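Local coordinates for E3 SUMO-protein ligase SIZ2 (Saccharomyces cerevisiae, PDB 6U75), which acts as a SUMO E3 ligase that may attach SUMO to septins, and may be involved in chromosome maintenance, at residues 68-73 and 129-134; 10-15 and 41-46; 190-195 and 211-216. All blocks are in the same frame, centred on the assembly; numbering follows the deposited sequence.

Contact 1: 68-73 and 129-134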
loop_
_atom_site.group_PDB
_atom_site.type_symbol
_atom_site.label_atom_id
_atom_site.label_comp_id
_atom_site.label_asym_id
_atom_site.label_seq_id
_atom_site.Cartn_x
_atom_site.Cartn_y
_atom_site.Cartn_z
ATOM N N GLY A 68 -16.458 4.743 3.052
ATOM C CA GLY A 68 -15.075 4.336 2.892
ATOM C C GLY A 68 -14.792 3.520 1.648
ATOM O O GLY A 68 -13.646 3.457 1.196
ATOM N N HIS A 69 -15.826 2.907 1.069
ATOM C CA HIS A 69 -15.628 1.974 -0.036
ATOM C C HIS A 69 -14.890 2.586 -1.222
ATOM O O HIS A 69 -14.438 1.839 -2.097
ATOM C CB HIS A 69 -16.979 1.430 -0.504
ATOM C CG HIS A 69 -16.879 0.478 -1.656
ATOM N ND1 HIS A 69 -15.864 -0.448 -1.767
ATOM C CD2 HIS A 69 -17.663 0.311 -2.746
ATOM C CE1 HIS A 69 -16.029 -1.145 -2.876
ATOM N NE2 HIS A 69 -17.113 -0.706 -3.489
ATOM N N GLU A 70 -14.743 3.908 -1.275
ATOM C CA GLU A 70 -14.112 4.538 -2.428
ATOM C C GLU A 70 -12.604 4.322 -2.397
ATOM O O GLU A 70 -11.960 4.471 -1.355
ATOM C CB GLU A 70 -14.413 6.038 -2.459
ATOM C CG GLU A 70 -15.799 6.434 -1.965
ATOM C CD GLU A 70 -15.826 6.725 -0.475
ATOM O OE1 GLU A 70 -15.068 6.071 0.274
ATOM O OE2 GLU A 70 -16.596 7.612 -0.054
ATOM N N ALA A 71 -12.040 3.967 -3.550
ATOM C CA ALA A 71 -10.590 3.912 -3.680
ATOM C C ALA A 71 -10.007 5.311 -3.524
ATOM O O ALA A 71 -10.606 6.302 -3.953
ATOM C CB ALA A 71 -10.197 3.319 -5.032
ATOM N N ILE A 72 -8.831 5.394 -2.906
ATOM C CA ILE A 72 -8.251 6.692 -2.570
ATOM C C ILE A 72 -7.888 7.410 -3.866
ATOM O O ILE A 72 -7.001 6.975 -4.605
ATOM C CB ILE A 72 -7.034 6.547 -1.652
ATOM C CG1 ILE A 72 -7.486 6.061 -0.273
ATOM C CG2 ILE A 72 -6.289 7.880 -1.549
ATOM C CD1 ILE A 72 -6.369 5.899 0.734
ATOM N N ASP A 73 -8.571 8.520 -4.138
ATOM C CA ASP A 73 -8.294 9.347 -5.308
ATOM C C ASP A 73 -8.452 10.806 -4.907
ATOM O O ASP A 73 -9.564 11.253 -4.604
ATOM C CB ASP A 73 -9.220 8.997 -6.471
ATOM C CG ASP A 73 -8.746 7.787 -7.249
ATOM O OD1 ASP A 73 -7.576 7.783 -7.685
ATOM O OD2 ASP A 73 -9.539 6.837 -7.421
ATOM N N GLU A 129 -16.444 14.548 -9.528
ATOM C CA GLU A 129 -16.833 14.831 -8.155
ATOM C C GLU A 129 -16.065 13.935 -7.192
ATOM O O GLU A 129 -15.757 12.780 -7.497
ATOM C CB GLU A 129 -18.338 14.633 -7.971
ATOM C CG GLU A 129 -19.186 15.557 -8.829
ATOM C CD GLU A 129 -20.673 15.341 -8.628
ATOM O OE1 GLU A 129 -21.437 15.512 -9.601
ATOM O OE2 GLU A 129 -21.076 14.994 -7.498
ATOM N N TYR A 130 -15.753 14.482 -6.019
ATOM C CA TYR A 130 -14.965 13.776 -5.021
ATOM C C TYR A 130 -15.691 13.761 -3.683
ATOM O O TYR A 130 -16.472 14.662 -3.370
ATOM C CB TYR A 130 -13.578 14.417 -4.842
ATOM C CG TYR A 130 -12.666 14.269 -6.041
ATOM C CD1 TYR A 130 -12.658 15.218 -7.053
ATOM C CD2 TYR A 130 -11.810 13.183 -6.155
ATOM C CE1 TYR A 130 -11.827 15.086 -8.149
ATOM C CE2 TYR A 130 -10.975 13.044 -7.246
ATOM C CZ TYR A 130 -10.987 13.998 -8.240
ATOM O OH TYR A 130 -10.156 13.863 -9.328
ATOM N N SER A 131 -15.427 12.717 -2.905
ATOM C CA SER A 131 -15.876 12.608 -1.525
ATOM C C SER A 131 -14.666 12.734 -0.610
ATOM O O SER A 131 -13.661 12.038 -0.805
ATOM C CB SER A 131 -16.591 11.278 -1.275
ATOM O OG SER A 131 -17.810 11.206 -1.991
ATOM N N ILE A 132 -14.770 13.618 0.379
ATOM C CA ILE A 132 -13.715 13.888 1.347
ATOM C C ILE A 132 -14.207 13.429 2.711
ATOM O O ILE A 132 -15.294 13.828 3.149
ATOM C CB ILE A 132 -13.352 15.384 1.373
ATOM C CG1 ILE A 132 -12.853 15.846 0.000
ATOM C CG2 ILE A 132 -12.316 15.664 2.451
ATOM C CD1 ILE A 132 -11.512 15.270 -0.405
ATOM N N SER A 133 -13.408 12.597 3.377
ATOM C CA SER A 133 -13.754 12.048 4.679
ATOM C C SER A 133 -12.548 12.146 5.602
ATOM O O SER A 133 -11.419 12.360 5.159
ATOM C CB SER A 133 -14.209 10.586 4.575
ATOM O OG SER A 133 -15.174 10.421 3.552
ATOM N N CYS A 134 -12.797 11.978 6.897
ATOM C CA CYS A 134 -11.734 11.964 7.893
ATOM C C CYS A 134 -12.000 10.836 8.873
ATOM O O CYS A 134 -13.127 10.683 9.354
ATOM C CB CYS A 134 -11.641 13.299 8.638
ATOM S SG CYS A 134 -11.266 14.711 7.584
#

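Contact 2: 10-15 and 41-46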
loop_
_atom_site.group_PDB
_atom_site.type_symbol
_atom_site.label_atom_id
_atom_site.label_comp_id
_atom_site.label_asym_id
_atom_site.label_seq_id
_atom_site.Cartn_x
_atom_site.Cartn_y
_atom_site.Cartn_z
ATOM N N PRO A 10 -9.688 1.509 10.098
ATOM C CA PRO A 10 -10.504 2.536 10.753
ATOM C C PRO A 10 -10.868 2.171 12.183
ATOM O O PRO A 10 -11.113 1.007 12.510
ATOM C CB PRO A 10 -11.752 2.605 9.866
ATOM C CG PRO A 10 -11.877 1.233 9.308
ATOM C CD PRO A 10 -10.475 0.704 9.146
ATOM N N ILE A 11 -10.907 3.192 13.034
ATOM C CA ILE A 11 -11.357 3.065 14.408
ATOM C C ILE A 11 -12.668 3.807 14.629
ATOM O O ILE A 11 -13.569 3.299 15.298
ATOM C CB ILE A 11 -10.268 3.578 15.376
ATOM C CG1 ILE A 11 -8.962 2.801 15.183
ATOM C CG2 ILE A 11 -10.746 3.496 16.818
ATOM C CD1 ILE A 11 -9.078 1.312 15.449
ATOM N N VAL A 12 -12.789 5.006 14.066
ATOM C CA VAL A 12 -14.012 5.792 14.163
ATOM C C VAL A 12 -13.963 6.873 13.096
ATOM O O VAL A 12 -12.908 7.452 12.824
ATOM C CB VAL A 12 -14.182 6.397 15.578
ATOM C CG1 VAL A 12 -12.927 7.154 15.987
ATOM C CG2 VAL A 12 -15.398 7.308 15.621
ATOM N N GLN A 13 -15.114 7.132 12.485
ATOM C CA GLN A 13 -15.244 8.238 11.551
ATOM C C GLN A 13 -15.470 9.533 12.316
ATOM O O GLN A 13 -16.204 9.562 13.308
ATOM C CB GLN A 13 -16.402 7.989 10.587
ATOM C CG GLN A 13 -16.548 9.048 9.508
ATOM C CD GLN A 13 -17.651 8.720 8.521
ATOM O OE1 GLN A 13 -18.264 7.655 8.587
ATOM N NE2 GLN A 13 -17.910 9.640 7.600
ATOM N N ILE A 14 -14.837 10.602 11.857
ATOM C CA ILE A 14 -15.011 11.909 12.492
ATOM C C ILE A 14 -16.299 12.540 11.967
ATOM O O ILE A 14 -16.461 12.664 10.743
ATOM C CB ILE A 14 -13.809 12.808 12.218
ATOM C CG1 ILE A 14 -12.568 12.284 12.949
ATOM C CG2 ILE A 14 -14.107 14.240 12.640
ATOM C CD1 ILE A 14 -12.637 12.389 14.465
ATOM N N PRO A 15 -17.225 12.942 12.835
ATOM C CA PRO A 15 -18.463 13.557 12.353
ATOM C C PRO A 15 -18.242 14.990 11.899
ATOM O O PRO A 15 -17.352 15.695 12.379
ATOM C CB PRO A 15 -19.381 13.500 13.580
ATOM C CG PRO A 15 -18.447 13.575 14.733
ATOM C CD PRO A 15 -17.193 12.858 14.307
ATOM N N HIS A 41 -9.642 13.239 20.989
ATOM C CA HIS A 41 -8.267 13.570 21.351
ATOM C C HIS A 41 -7.716 12.573 22.364
ATOM O O HIS A 41 -6.580 12.098 22.238
ATOM C CB HIS A 41 -8.200 14.992 21.907
ATOM C CG HIS A 41 -7.973 16.039 20.862
ATOM N ND1 HIS A 41 -6.721 16.539 20.571
ATOM C CD2 HIS A 41 -8.835 16.683 20.040
ATOM C CE1 HIS A 41 -6.823 17.445 19.615
ATOM N NE2 HIS A 41 -8.095 17.552 19.277
ATOM N N ASP A 42 -8.511 12.248 23.387
ATOM C CA ASP A 42 -8.084 11.256 24.367
ATOM C C ASP A 42 -7.852 9.904 23.706
ATOM O O ASP A 42 -6.939 9.165 24.086
ATOM C CB ASP A 42 -9.124 11.128 25.480
ATOM C CG ASP A 42 -9.272 12.401 26.290
ATOM O OD1 ASP A 42 -8.319 13.206 26.320
ATOM O OD2 ASP A 42 -10.343 12.594 26.901
ATOM N N LEU A 43 -8.675 9.562 22.716
ATOM C CA LEU A 43 -8.486 8.303 22.004
ATOM C C LEU A 43 -7.183 8.311 21.213
ATOM O O LEU A 43 -6.431 7.330 21.236
ATOM C CB LEU A 43 -9.678 8.042 21.086
ATOM C CG LEU A 43 -9.651 6.723 20.313
ATOM C CD1 LEU A 43 -9.669 5.540 21.269
ATOM C CD2 LEU A 43 -10.820 6.657 19.345
ATOM N N LEU A 44 -6.902 9.407 20.502
ATOM C CA LEU A 44 -5.621 9.529 19.811
ATOM C C LEU A 44 -4.459 9.386 20.783
ATOM O O LEU A 44 -3.441 8.764 20.461
ATOM C CB LEU A 44 -5.537 10.873 19.086
ATOM C CG LEU A 44 -6.250 10.973 17.738
ATOM C CD1 LEU A 44 -6.351 12.424 17.314
ATOM C CD2 LEU A 44 -5.513 10.158 16.687
ATOM N N LYS A 45 -4.589 9.964 21.977
ATOM C CA LYS A 45 -3.529 9.863 22.973
ATOM C C LYS A 45 -3.473 8.487 23.627
ATOM O O LYS A 45 -2.449 8.140 24.224
ATOM C CB LYS A 45 -3.717 10.946 24.037
ATOM C CG LYS A 45 -3.330 12.336 23.551
ATOM C CD LYS A 45 -4.209 13.424 24.149
ATOM C CE LYS A 45 -3.814 14.801 23.629
ATOM N NZ LYS A 45 -3.796 14.867 22.137
ATOM N N SER A 46 -4.539 7.692 23.517
ATOM C CA SER A 46 -4.583 6.396 24.181
ATOM C C SER A 46 -3.718 5.354 23.488
ATOM O O SER A 46 -3.388 4.335 24.104
ATOM C CB SER A 46 -6.024 5.888 24.252
ATOM O OG SER A 46 -6.450 5.382 22.998
#

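Contact 3: 190-195 and 211-216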
loop_
_atom_site.group_PDB
_atom_site.type_symbol
_atom_site.label_atom_id
_atom_site.label_comp_id
_atom_site.label_asym_id
_atom_site.label_seq_id
_atom_site.Cartn_x
_atom_site.Cartn_y
_atom_site.Cartn_z
ATOM N N SER A 190 14.923 -3.734 -4.628
ATOM C CA SER A 190 16.087 -3.245 -3.903
ATOM C C SER A 190 17.398 -3.487 -4.636
ATOM O O SER A 190 18.388 -2.810 -4.339
ATOM C CB SER A 190 16.158 -3.903 -2.523
ATOM O OG SER A 190 16.572 -5.253 -2.617
ATOM N N CYS A 191 17.430 -4.429 -5.578
ATOM C CA CYS A 191 18.657 -4.778 -6.288
ATOM C C CYS A 191 19.719 -5.301 -5.328
ATOM O O CYS A 191 20.918 -5.133 -5.555
ATOM C CB CYS A 191 19.195 -3.585 -7.082
ATOM S SG CYS A 191 18.002 -2.887 -8.244
ATOM N N THR A 192 19.277 -5.930 -4.243
ATOM C CA THR A 192 20.157 -6.526 -3.253
ATOM C C THR A 192 19.684 -7.945 -2.967
ATOM O O THR A 192 18.589 -8.353 -3.364
ATOM C CB THR A 192 20.187 -5.707 -1.955
ATOM O OG1 THR A 192 18.872 -5.657 -1.386
ATOM C CG2 THR A 192 20.673 -4.292 -2.223
ATOM N N ARG A 193 20.527 -8.699 -2.270
ATOM C CA ARG A 193 20.192 -10.074 -1.929
ATOM C C ARG A 193 18.923 -10.113 -1.086
ATOM O O ARG A 193 18.820 -9.434 -0.059
ATOM C CB ARG A 193 21.354 -10.721 -1.179
ATOM C CG ARG A 193 21.089 -12.138 -0.705
ATOM C CD ARG A 193 22.228 -13.068 -1.088
ATOM N NE ARG A 193 22.275 -14.258 -0.244
ATOM C CZ ARG A 193 22.966 -15.356 -0.535
ATOM N NH1 ARG A 193 23.665 -15.429 -1.659
ATOM N NH2 ARG A 193 22.950 -16.388 0.298
ATOM N N MET A 194 17.953 -10.910 -1.527
ATOM C CA MET A 194 16.689 -11.006 -0.813
ATOM C C MET A 194 16.902 -11.583 0.578
ATOM O O MET A 194 17.707 -12.497 0.776
ATOM C CB MET A 194 15.704 -11.883 -1.588
ATOM C CG MET A 194 15.073 -11.199 -2.785
ATOM S SD MET A 194 13.905 -12.260 -3.653
ATOM C CE MET A 194 15.010 -13.501 -4.320
ATOM N N LYS A 195 16.171 -11.037 1.548
ATOM C CA LYS A 195 16.125 -11.595 2.892
ATOM C C LYS A 195 14.832 -12.347 3.171
ATOM O O LYS A 195 14.851 -13.335 3.912
ATOM C CB LYS A 195 16.300 -10.486 3.937
ATOM C CG LYS A 195 17.693 -9.870 3.946
ATOM C CD LYS A 195 18.140 -9.479 5.351
ATOM C CE LYS A 195 17.616 -8.113 5.759
ATOM N NZ LYS A 195 18.360 -7.011 5.086
ATOM N N ALA A 211 9.854 -9.328 0.600
ATOM C CA ALA A 211 8.569 -8.884 1.128
ATOM C C ALA A 211 8.680 -7.511 1.775
ATOM O O ALA A 211 7.787 -6.669 1.621
ATOM C CB ALA A 211 8.039 -9.906 2.133
ATOM N N LEU A 212 9.769 -7.263 2.505
ATOM C CA LEU A 212 9.903 -5.995 3.212
ATOM C C LEU A 212 10.044 -4.833 2.237
ATOM O O LEU A 212 9.415 -3.785 2.417
ATOM C CB LEU A 212 11.097 -6.050 4.165
ATOM C CG LEU A 212 11.281 -4.834 5.073
ATOM C CD1 LEU A 212 10.026 -4.579 5.891
ATOM C CD2 LEU A 212 12.481 -5.025 5.985
ATOM N N TRP A 213 10.855 -5.003 1.192
ATOM C CA TRP A 213 10.989 -3.943 0.199
ATOM C C TRP A 213 9.703 -3.748 -0.592
ATOM O O TRP A 213 9.371 -2.617 -0.961
ATOM C CB TRP A 213 12.154 -4.248 -0.738
ATOM C CG TRP A 213 13.474 -3.847 -0.168
ATOM C CD1 TRP A 213 14.384 -4.654 0.450
ATOM C CD2 TRP A 213 14.032 -2.529 -0.155
ATOM N NE1 TRP A 213 15.478 -3.920 0.842
ATOM C CE2 TRP A 213 15.286 -2.612 0.482
ATOM C CE3 TRP A 213 13.595 -1.287 -0.624
ATOM C CZ2 TRP A 213 16.105 -1.501 0.662
ATOM C CZ3 TRP A 213 14.410 -0.186 -0.445
ATOM C CH2 TRP A 213 15.652 -0.300 0.192
ATOM N N PHE A 214 8.963 -4.827 -0.852
ATOM C CA PHE A 214 7.667 -4.686 -1.507
ATOM C C PHE A 214 6.712 -3.866 -0.647
ATOM O O PHE A 214 6.041 -2.954 -1.141
ATOM C CB PHE A 214 7.077 -6.063 -1.805
ATOM C CG PHE A 214 5.697 -6.015 -2.396
ATOM C CD1 PHE A 214 5.513 -5.749 -3.742
ATOM C CD2 PHE A 214 4.583 -6.239 -1.605
ATOM C CE1 PHE A 214 4.245 -5.706 -4.288
ATOM C CE2 PHE A 214 3.312 -6.197 -2.145
ATOM C CZ PHE A 214 3.143 -5.930 -3.488
ATOM N N LEU A 215 6.638 -4.180 0.649
ATOM C CA LEU A 215 5.768 -3.421 1.542
ATOM C C LEU A 215 6.225 -1.974 1.671
ATOM O O LEU A 215 5.395 -1.071 1.827
ATOM C CB LEU A 215 5.720 -4.084 2.919
ATOM C CG LEU A 215 5.029 -5.448 2.982
ATOM C CD1 LEU A 215 5.269 -6.103 4.332
ATOM C CD2 LEU A 215 3.539 -5.310 2.712
ATOM N N HIS A 216 7.537 -1.735 1.617
ATOM C CA HIS A 216 8.041 -0.367 1.633
ATOM C C HIS A 216 7.614 0.388 0.381
ATOM O O HIS A 216 7.208 1.553 0.457
ATOM C CB HIS A 216 9.564 -0.382 1.764
ATOM C CG HIS A 216 10.199 0.970 1.664
ATOM N ND1 HIS A 216 10.249 1.851 2.723
ATOM C CD2 HIS A 216 10.822 1.587 0.631
ATOM C CE1 HIS A 216 10.870 2.955 2.345
ATOM N NE2 HIS A 216 11.229 2.819 1.082
#

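Contact 1: 68-73 and 129-134
The backbone carbonyl of Asp73 meets the ring of Tyr130 at its edge. Its O lies near the plane of the phenol ring, 3.3 Å from Tyr130 CD2 and 3.5 Å from Tyr130 CE2, so that the electron-rich oxygen faces the positively polarised rim of C-H groups. Tyr130 brings this rim up by holding CG beside its own backbone N (chi1 -68°). The same carbonyl has a conventional partner in the hydroxyl of Ser56, and the carboxylate of Asp73 turns away to Lys92 and Gly99. The second kind of meeting is a loose polar-to-apolar one: OE2 of Glu70, whose chain bends at chi2 (91°), stands 3.9 Å from CB of Ser131. The hydroxyl of Ser131 is committed to Glu65, whose carboxylate also comes close to that of Glu70, a pairing that may raise the proton affinity of one of the two acids. In fold terms, the loop between strands 50-58 and 79-82 of the PINIT domain lies against strand 130-139. Since the strong polar bonds run to third parties, the two segments appear to be set mainly by their shared neighbours, with weak electrostatic and van der Waals contacts filling the interface.

Contact 2: 10-15 and 41-46
Leu43 reaches from helix 38-46 toward Ile11 and Val12, and its side chain illustrates how one methyl can serve two neighbours. From Leu43 CB, which is 6.1 Å from Val12 CG1, the chain sets off with CG anti to the backbone N (chi1 -178°), a torsion that extends it from the helix toward the strand. Leu43 CG is 4.9 Å from Ile11 CG2, short of contact, and the packing is left to the methyls. At the fork these part company. Leu43 CD1 stays 5.0 Å from Ile11 CG2, whereas Leu43 CD2 reaches both residues, 4.0 Å from Ile11 CG2 and likewise 4.0 Å from Val12 CG1. Ile11 and Val12 both face Ile136 in a classic beta bulge, which is consistent with two consecutive residues turning side chains toward the helix; the chain turns a corner at Ile11, and strand 12-21 runs beside strand 130-139 in the PINIT domain. Tyr50 of strand 50-58 touches Ile11 and Leu43 alike, giving this apolar patch an aromatic neighbour. The carbonyl O of Leu43, on the helix backbone, receives two donors from Ser46: the backbone N, and OG at 2.6 Å, which lies in the carbonyl plane on a lone pair.

Contact 3: 190-195 and 211-216
Ser190 lays its CB over one face of the Trp213 indole, a CH-pi contact. The carbon sits 3.3 Å from the centroid of the five-membered ring and only 5° off the ring normal; its nearest ring atom is Trp213 CE2, at 3.4 Å. With chi1 at 74°, OG is held between the backbone N and the carbonyl carbon of Ser190, and from there it shares a 2.6 Å hydrogen bond with OG1 of Thr192, in which either hydroxyl could be the donor. Away from this close fit the packing thins. Thr192 OG1 is 4.4 Å from Trp213 NE1, approaching obliquely, and both Thr192 and the tryptophan are exposed. Asp210, just ahead of helix 211-218, ties the pieces together, one carboxylate oxygen accepting from the backbone N of Trp213 and the other from that of Lys195. The contact thus joins the loop before strand 197-199 to the central helix of the SP-RING; in RING-type ligases the corresponding loop and helix commonly contribute to the E2-binding face, and the same may hold here. A weak, nonpolar contact on an exposed surface probably fixes the indole only modestly, whereas the hydroxyl pair ties the loop to itself.

Contacts 1 and 2 belong to the PINIT domain and reach one sheet, in which strands 12-21 and 130-139 are neighbours; a probable hydrogen bond from Ile14 N to Cys134 O joins them directly. Contact 1 is buried and brings polar groups against the sheet, whereas contact 2 lies at the surface, where aliphatic methyls meet between a helix and a strand. Contact 3, also superficial, belongs to the SP-RING on the other side of the chain's centre, its own centre about 31 Å from that of contact 1 and about 33 Å from that of contact 2. There an aromatic face replaces the branched side chains of contact 2.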